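Local coordinates for carbonic anhydrase (PDB 4O1K), which catalyses, as a zinc-dependent beta-class carbonic anhydrase assembled as a tetramer, the reversible hydration of carbon dioxide to bicarbonate, at residues A81-N86 against L134-D139; P189-W194 against V208-I213. All coordinates share one frame; numbering follows the deposited sequence.

Contact 1: residues A81-N86 against L134-D139; sequences ANLVCN and LRNIRD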
ATOM      1  N   ALA A  81      -3.531  -5.711  14.926  1.00 26.76           N
ATOM      2  CA  ALA A  81      -2.468  -5.323  15.852  1.00 29.60           C
ATOM      3  C   ALA A  81      -2.168  -3.837  15.905  1.00 30.26           C
ATOM      4  O   ALA A  81      -1.093  -3.429  16.327  1.00 31.30           O
ATOM      5  CB  ALA A  81      -1.180  -6.185  15.652  1.00 25.98           C
ATOM      6  N   ASN A  82      -3.152  -3.022  15.523  1.00 28.92           N
ATOM      7  CA  ASN A  82      -3.079  -1.578  15.728  1.00 26.36           C
ATOM      8  C   ASN A  82      -1.777  -0.969  15.213  1.00 25.63           C
ATOM      9  O   ASN A  82      -1.094  -0.228  15.945  1.00 23.28           O
ATOM     10  CB  ASN A  82      -3.370  -1.177  17.202  1.00 23.15           C
ATOM     11  CG  ASN A  82      -2.585  -2.002  18.240  1.00 26.58           C
ATOM     12  OD1 ASN A  82      -3.068  -3.028  18.737  1.00 24.80           O
ATOM     13  ND2 ASN A  82      -1.379  -1.541  18.582  1.00 24.29           N
ATOM     14  N   LEU A  83      -1.434  -1.317  13.968  1.00 22.74           N
ATOM     15  CA  LEU A  83      -0.194  -0.859  13.345  1.00 22.40           C
ATOM     16  C   LEU A  83      -0.307   0.489  12.635  1.00 22.79           C
ATOM     17  O   LEU A  83      -1.340   0.819  12.025  1.00 25.05           O
ATOM     18  CB  LEU A  83       0.298  -1.895  12.319  1.00 20.79           C
ATOM     19  CG  LEU A  83       0.591  -3.281  12.851  1.00 24.06           C
ATOM     20  CD1 LEU A  83       1.056  -4.221  11.719  1.00 29.41           C
ATOM     21  CD2 LEU A  83       1.685  -3.198  13.887  1.00 26.01           C
ATOM     22  N   VAL A  84       0.786   1.264  12.689  1.00 22.40           N
ATOM     23  CA  VAL A  84       0.878   2.502  11.917  1.00 22.59           C
ATOM     24  C   VAL A  84       2.089   2.329  10.991  1.00 24.89           C
ATOM     25  O   VAL A  84       3.235   2.556  11.415  1.00 25.59           O
ATOM     26  CB  VAL A  84       1.063   3.715  12.859  1.00 25.26           C
ATOM     27  CG1 VAL A  84       1.229   4.974  12.070  1.00 23.91           C
ATOM     28  CG2 VAL A  84      -0.182   3.875  13.768  1.00 23.21           C
ATOM     29  N   CYS A  85       1.823   1.874   9.762  1.00 27.32           N
ATOM     30  CA  CYS A  85       2.899   1.511   8.802  1.00 30.55           C
ATOM     31  C   CYS A  85       3.112   2.660   7.826  1.00 32.85           C
ATOM     32  O   CYS A  85       2.143   3.191   7.271  1.00 32.84           O
ATOM     33  CB  CYS A  85       2.497   0.286   7.997  1.00 29.57           C
ATOM     34  SG  CYS A  85       2.171  -1.220   8.990  1.00 35.89           S
ATOM     35  N   ASN A  86       4.359   3.043   7.573  1.00 35.84           N
ATOM     36  CA  ASN A  86       4.540   4.225   6.740  1.00 39.73           C
ATOM     37  C   ASN A  86       4.136   4.075   5.271  1.00 35.56           C
ATOM     38  O   ASN A  86       3.861   5.063   4.607  1.00 44.87           O
ATOM     39  CB  ASN A  86       5.923   4.846   6.918  1.00 51.03           C
ATOM     40  CG  ASN A  86       7.013   3.822   6.972  1.00 55.37           C
ATOM     41  OD1 ASN A  86       7.232   3.176   7.989  1.00 58.51           O
ATOM     42  ND2 ASN A  86       7.723   3.685   5.882  1.00 56.51           N
ATOM     43  N   LEU A 134       2.136  -8.907   9.343  1.00 28.96           N
ATOM     44  CA  LEU A 134       2.685  -9.322  10.627  1.00 31.49           C
ATOM     45  C   LEU A 134       4.182  -9.112  10.738  1.00 31.43           C
ATOM     46  O   LEU A 134       4.729  -9.034  11.848  1.00 29.30           O
ATOM     47  CB  LEU A 134       2.371 -10.781  10.866  1.00 34.83           C
ATOM     48  CG  LEU A 134       0.882 -11.040  10.877  1.00 37.05           C
ATOM     49  CD1 LEU A 134       0.607 -12.524  10.965  1.00 42.74           C
ATOM     50  CD2 LEU A 134       0.246 -10.299  12.030  1.00 37.21           C
ATOM     51  N   ARG A 135       4.852  -9.001   9.593  1.00 24.97           N
ATOM     52  CA  ARG A 135       6.285  -8.732   9.619  1.00 25.07           C
ATOM     53  C   ARG A 135       6.578  -7.485  10.434  1.00 26.98           C
ATOM     54  O   ARG A 135       7.597  -7.415  11.131  1.00 28.18           O
ATOM     55  CB  ARG A 135       6.820  -8.591   8.178  1.00 27.79           C
ATOM     56  CG  ARG A 135       8.364  -8.441   8.044  1.00 31.42           C
ATOM     57  CD  ARG A 135       8.715  -8.578   6.568  1.00 31.60           C
ATOM     58  NE  ARG A 135       8.164  -9.850   6.059  1.00 36.58           N
ATOM     59  CZ  ARG A 135       7.594 -10.042   4.873  1.00 33.29           C
ATOM     60  NH1 ARG A 135       7.504  -9.069   3.977  1.00 34.62           N
ATOM     61  NH2 ARG A 135       7.111 -11.241   4.560  1.00 35.09           N
ATOM     62  N   ASN A 136       5.679  -6.504  10.390  1.00 27.01           N
ATOM     63  CA  ASN A 136       5.923  -5.260  11.145  1.00 25.48           C
ATOM     64  C   ASN A 136       6.081  -5.499  12.619  1.00 30.36           C
ATOM     65  O   ASN A 136       6.815  -4.784  13.322  1.00 32.28           O
ATOM     66  CB  ASN A 136       4.751  -4.316  10.932  1.00 28.24           C
ATOM     67  CG  ASN A 136       4.694  -3.815   9.523  1.00 33.29           C
ATOM     68  OD1 ASN A 136       3.826  -4.205   8.736  1.00 38.95           O
ATOM     69  ND2 ASN A 136       5.612  -2.938   9.192  1.00 31.45           N
ATOM     70  N   ILE A 137       5.369  -6.508  13.103  1.00 29.74           N
ATOM     71  CA  ILE A 137       5.385  -6.805  14.510  1.00 27.37           C
ATOM     72  C   ILE A 137       6.693  -7.519  14.828  1.00 32.16           C
ATOM     73  O   ILE A 137       7.327  -7.279  15.872  1.00 32.07           O
ATOM     74  CB  ILE A 137       4.208  -7.692  14.881  1.00 29.30           C
ATOM     75  CG1 ILE A 137       2.889  -6.924  14.691  1.00 29.18           C
ATOM     76  CG2 ILE A 137       4.362  -8.173  16.320  1.00 33.54           C
ATOM     77  CD1 ILE A 137       1.716  -7.822  14.549  1.00 38.90           C
ATOM     78  N   ARG A 138       7.112  -8.391  13.918  1.00 29.93           N
ATOM     79  CA  ARG A 138       8.382  -9.045  14.105  1.00 30.60           C
ATOM     80  C   ARG A 138       9.492  -7.998  14.096  1.00 29.55           C
ATOM     81  O   ARG A 138      10.452  -8.132  14.837  1.00 29.96           O
ATOM     82  CB  ARG A 138       8.586 -10.129  13.060  1.00 28.98           C
ATOM     83  CG  ARG A 138       7.616 -11.291  13.219  1.00 30.24           C
ATOM     84  CD  ARG A 138       8.016 -12.494  12.325  1.00 35.24           C
ATOM     85  NE  ARG A 138       7.656 -12.266  10.931  1.00 33.79           N
ATOM     86  CZ  ARG A 138       6.470 -12.577  10.407  1.00 37.34           C
ATOM     87  NH1 ARG A 138       5.532 -13.131  11.168  1.00 40.54           N
ATOM     88  NH2 ARG A 138       6.214 -12.347   9.127  1.00 34.94           N
ATOM     89  N   ASP A 139       9.325  -6.924  13.318  1.00 28.25           N
ATOM     90  CA  ASP A 139      10.295  -5.841  13.305  1.00 28.38           C
ATOM     91  C   ASP A 139      10.349  -5.164  14.670  1.00 29.81           C
ATOM     92  O   ASP A 139      11.433  -4.841  15.182  1.00 31.15           O
ATOM     93  CB  ASP A 139       9.962  -4.805  12.227  1.00 34.66           C
ATOM     94  CG  ASP A 139      10.351  -5.265  10.822  1.00 43.11           C
ATOM     95  OD1 ASP A 139      11.034  -6.299  10.693  1.00 42.92           O
ATOM     96  OD2 ASP A 139       9.979  -4.567   9.852  1.00 46.77           O
TER
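Ala81 meets Ile137 methyl to methyl, its CB 3.5 Å from Ile137 CD1. Next along the loop, Leu83 sends its two branches to different partners: CD2 lies 4.0 Å from Ile137 CG1, the two side chains crossing at about a right angle, while CD1 sits 3.8 Å from Asn136 CB. Cys85 closes the row, packed on the carboxamide of Asn136: Cys85 SG lies 3.7 Å from Asn136 CG. In both Leu83 and Cys85 the first torsion (chi1 -60° in each) sets the side chain anti to the carbonyl carbon, and both reach across to helix 130-143. An alanine in place of Asn136 would keep the CB that meets Leu83 but would probably leave Cys85 SG without the amide it packs on, opening a gap there.

Behind the loop, Leu83 N is hydrogen-bonded to Asn79 OD1, and helix 154-174 holds Val84 at both ends of its backbone, through Gln169 to its N and Asn172 to its O. Val118 and Ala121 of helix 116-121 flank Ala81 and Ile137 respectively. This largely apolar, buried seam lies beside the metal site, the Ala81 side chain about 5 Å from the zinc ion, whose ligands are Cys56, Asp58, His112 and Cys115.

Contact 2: residues P189-W194 against V208-I213; sequences PVIHGW and VDFETI
The contact belongs to the C-terminal edge of the beta-carbonic anhydrase core, where helix 210-218 folds back onto strand 190-197 after the chain has made the antiparallel strand 202-205. Phe210 is the main wedge. Its CG stands anti to the backbone N (chi1 165°), which carries the ring from the first turn of the helix to the strand. One face lies over the strand backbone, with Ile191 N 4.2 Å above the ring centre. Two neighbouring side chains grip the ring at different atoms: Ile191 CB is 3.9 Å from Phe210 CD1, and Val190 CG1 is 4.1 Å from Phe210 CE2, each side chain crossing the phenylalanine at about a right angle. Farther out, Phe210 CZ reaches the carbonyl of Pro189, a residue preceded by a cis peptide bond. Pro189 O and Ile191 N are buried here with no polar partner in the model.

This is a helix-on-sheet layer: Leu179 of helix 177-186 and Val174 of helix 154-174 also touch both Ile191 and Phe210, and Tyr183 meets the Phe210 ring edge-to-face.

At the other end, Val208 CG2 rests 3.7 Å from Gly193 CA. A side chain at this glycine would point straight into the valine methyl, so the close approach depends on its absence. Two waters bridge the backbones: one donates to Ile191 O and Val208 O, while the other accepts from Gly193 N (3.0 Å) and Val208 N (2.9 Å). Asp209, centre of an inverse gamma turn, takes the N-cap position, and its carbonyl O accepts from both Ile213 N and Thr212 OG1, the hydroxyl approaching 34° out of the carbonyl plane.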
ATOM      1  N   PRO A 189      -2.153  17.712  18.068  1.00 33.49           N
ATOM      2  CA  PRO A 189      -2.612  16.710  19.035  1.00 34.31           C
ATOM      3  C   PRO A 189      -1.489  16.177  19.901  1.00 36.07           C
ATOM      4  O   PRO A 189      -0.312  16.240  19.535  1.00 34.90           O
ATOM      5  CB  PRO A 189      -3.134  15.573  18.140  1.00 36.11           C
ATOM      6  CG  PRO A 189      -2.321  15.683  16.889  1.00 37.20           C
ATOM      7  CD  PRO A 189      -2.166  17.183  16.689  1.00 36.42           C
ATOM      8  N   VAL A 190      -1.852  15.657  21.065  1.00 32.97           N
ATOM      9  CA  VAL A 190      -0.877  14.913  21.830  1.00 32.63           C
ATOM     10  C   VAL A 190      -1.182  13.434  21.637  1.00 30.67           C
ATOM     11  O   VAL A 190      -2.321  13.032  21.344  1.00 33.90           O
ATOM     12  CB  VAL A 190      -0.851  15.304  23.316  1.00 45.72           C
ATOM     13  CG1 VAL A 190      -0.388  16.768  23.474  1.00 48.96           C
ATOM     14  CG2 VAL A 190      -2.214  15.104  23.947  1.00 47.73           C
ATOM     15  N   ILE A 191      -0.153  12.638  21.806  1.00 30.16           N
ATOM     16  CA  ILE A 191      -0.218  11.229  21.487  1.00 30.85           C
ATOM     17  C   ILE A 191      -0.178  10.374  22.739  1.00 35.42           C
ATOM     18  O   ILE A 191       0.629  10.636  23.647  1.00 37.14           O
ATOM     19  CB  ILE A 191       0.962  10.904  20.604  1.00 37.42           C
ATOM     20  CG1 ILE A 191       0.597  11.261  19.171  1.00 44.17           C
ATOM     21  CG2 ILE A 191       1.342   9.451  20.695  1.00 40.33           C
ATOM     22  CD1 ILE A 191       1.699  11.080  18.272  1.00 47.59           C
ATOM     23  N   HIS A 192      -1.033   9.353  22.782  1.00 30.35           N
ATOM     24  CA  HIS A 192      -1.095   8.460  23.934  1.00 32.27           C
ATOM     25  C   HIS A 192      -0.933   7.023  23.490  1.00 32.13           C
ATOM     26  O   HIS A 192      -1.398   6.654  22.405  1.00 30.81           O
ATOM     27  CB  HIS A 192      -2.444   8.559  24.623  1.00 37.22           C
ATOM     28  CG  HIS A 192      -2.891   9.955  24.896  1.00 39.13           C
ATOM     29  ND1 HIS A 192      -2.618  10.608  26.080  1.00 44.44           N
ATOM     30  CD2 HIS A 192      -3.643  10.806  24.160  1.00 42.88           C
ATOM     31  CE1 HIS A 192      -3.158  11.815  26.046  1.00 42.93           C
ATOM     32  NE2 HIS A 192      -3.794  11.957  24.897  1.00 41.37           N
ATOM     33  N   GLY A 193      -0.277   6.222  24.334  1.00 29.70           N
ATOM     34  CA  GLY A 193      -0.144   4.796  24.075  1.00 29.75           C
ATOM     35  C   GLY A 193      -0.792   4.087  25.247  1.00 26.21           C
ATOM     36  O   GLY A 193      -0.319   4.192  26.357  1.00 27.59           O
ATOM     37  N   TRP A 194      -1.869   3.366  24.993  1.00 24.79           N
ATOM     38  CA  TRP A 194      -2.611   2.704  26.066  1.00 28.76           C
ATOM     39  C   TRP A 194      -2.745   1.234  25.737  1.00 30.40           C
ATOM     40  O   TRP A 194      -2.514   0.818  24.584  1.00 27.92           O
ATOM     41  CB  TRP A 194      -3.997   3.329  26.198  1.00 30.50           C
ATOM     42  CG  TRP A 194      -4.037   4.800  26.602  1.00 31.66           C
ATOM     43  CD1 TRP A 194      -3.023   5.548  27.156  1.00 32.16           C
ATOM     44  CD2 TRP A 194      -5.163   5.689  26.473  1.00 33.85           C
ATOM     45  NE1 TRP A 194      -3.469   6.847  27.391  1.00 28.21           N
ATOM     46  CE2 TRP A 194      -4.770   6.956  26.968  1.00 31.82           C
ATOM     47  CE3 TRP A 194      -6.469   5.537  25.981  1.00 33.82           C
ATOM     48  CZ2 TRP A 194      -5.647   8.060  26.997  1.00 34.99           C
ATOM     49  CZ3 TRP A 194      -7.335   6.639  26.008  1.00 35.20           C
ATOM     50  CH2 TRP A 194      -6.915   7.880  26.502  1.00 36.98           C
ATOM     51  N   VAL A 208       3.624   7.073  27.446  1.00 41.81           N
ATOM     52  CA  VAL A 208       4.514   7.314  26.315  1.00 46.22           C
ATOM     53  C   VAL A 208       5.091   8.727  26.409  1.00 54.49           C
ATOM     54  O   VAL A 208       4.342   9.708  26.439  1.00 58.95           O
ATOM     55  CB  VAL A 208       3.749   7.151  24.997  1.00 44.06           C
ATOM     56  CG1 VAL A 208       4.573   7.634  23.836  1.00 44.79           C
ATOM     57  CG2 VAL A 208       3.349   5.688  24.792  1.00 38.33           C
ATOM     58  N   ASP A 209       6.414   8.835  26.478  1.00 52.69           N
ATOM     59  CA  ASP A 209       7.044  10.140  26.652  1.00 55.23           C
ATOM     60  C   ASP A 209       7.052  10.879  25.321  1.00 55.17           C
ATOM     61  O   ASP A 209       8.013  10.794  24.555  1.00 55.73           O
ATOM     62  CB  ASP A 209       8.463   9.976  27.205  1.00 57.04           C
ATOM     63  CG  ASP A 209       9.079  11.296  27.646  1.00 60.32           C
ATOM     64  OD1 ASP A 209      10.031  11.262  28.461  1.00 63.72           O
ATOM     65  OD2 ASP A 209       8.608  12.363  27.183  1.00 59.82           O
ATOM     66  N   PHE A 210       5.971  11.608  25.060  1.00 55.90           N
ATOM     67  CA  PHE A 210       5.686  12.152  23.734  1.00 55.11           C
ATOM     68  C   PHE A 210       6.717  13.182  23.265  1.00 56.43           C
ATOM     69  O   PHE A 210       7.186  13.134  22.129  1.00 55.86           O
ATOM     70  CB  PHE A 210       4.260  12.715  23.724  1.00 55.38           C
ATOM     71  CG  PHE A 210       3.955  13.611  22.564  1.00 55.05           C
ATOM     72  CD1 PHE A 210       4.050  13.152  21.258  1.00 56.49           C
ATOM     73  CD2 PHE A 210       3.531  14.912  22.788  1.00 57.81           C
ATOM     74  CE1 PHE A 210       3.754  13.989  20.193  1.00 57.32           C
ATOM     75  CE2 PHE A 210       3.233  15.749  21.739  1.00 60.38           C
ATOM     76  CZ  PHE A 210       3.344  15.293  20.436  1.00 60.87           C
ATOM     77  N   GLU A 211       7.088  14.086  24.159  1.00 60.64           N
ATOM     78  CA  GLU A 211       8.043  15.141  23.836  1.00 62.96           C
ATOM     79  C   GLU A 211       9.431  14.613  23.437  1.00 56.81           C
ATOM     80  O   GLU A 211      10.028  15.094  22.475  1.00 56.00           O
ATOM     81  CB  GLU A 211       8.154  16.106  25.016  1.00 71.55           C
ATOM     82  CG  GLU A 211       6.814  16.697  25.453  1.00 77.28           C
ATOM     83  CD  GLU A 211       6.468  17.978  24.711  1.00 82.35           C
ATOM     84  OE1 GLU A 211       7.281  18.418  23.868  1.00 84.49           O
ATOM     85  OE2 GLU A 211       5.385  18.546  24.974  1.00 82.69           O
ATOM     86  N   THR A 212       9.930  13.613  24.160  1.00 54.19           N
ATOM     87  CA  THR A 212      11.255  13.054  23.874  1.00 50.50           C
ATOM     88  C   THR A 212      11.288  12.230  22.584  1.00 48.30           C
ATOM     89  O   THR A 212      12.294  12.214  21.865  1.00 46.09           O
ATOM     90  CB  THR A 212      11.797  12.211  25.063  1.00 64.59           C
ATOM     91  OG1 THR A 212      11.030  11.010  25.211  1.00 70.66           O
ATOM     92  CG2 THR A 212      11.715  12.995  26.341  1.00 59.68           C
ATOM     93  N   ILE A 213      10.187  11.551  22.274  1.00 50.76           N
ATOM     94  CA  ILE A 213      10.113  10.809  21.020  1.00 48.23           C
ATOM     95  C   ILE A 213      10.267  11.789  19.879  1.00 45.21           C
ATOM     96  O   ILE A 213      11.047  11.565  18.946  1.00 45.09           O
ATOM     97  CB  ILE A 213       8.773  10.071  20.860  1.00 46.47           C
ATOM     98  CG1 ILE A 213       8.726   8.857  21.778  1.00 47.28           C
ATOM     99  CG2 ILE A 213       8.589   9.631  19.436  1.00 46.27           C
ATOM    100  CD1 ILE A 213       7.370   8.173  21.785  1.00 49.75           C
TER
HETATM  101  O   HOH W   1       1.296  10.199  26.273  1.00 48.56           O
HETATM  102  O   HOH W   2       0.901   7.600  26.775  1.00 27.49           O

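In the fold
Contact 1 closes before contact 2 opens along the chain, so the two come in series; their centres are 18 Å apart and their nearest atoms about 7 Å, without touching. The mixed sheet links them: contact 2 lies on its strand 190-197, between strands 106-112 and 202-205, and the loop of contact 1 follows strand 74-79, one of the two outermost within this chain. Helix 154-174 is their common neighbour, meeting Leu83 and Val84 in the first and Ile191 and Phe210 in the second. Contact 1 is within reach of the second subunit; at contact 2, Trp194 reaches the third. Within one subunit of the tetramer, contact 1 joins the loop near the zinc ion to helix 130-143, and contact 2 joins helix 210-218 to the sheet.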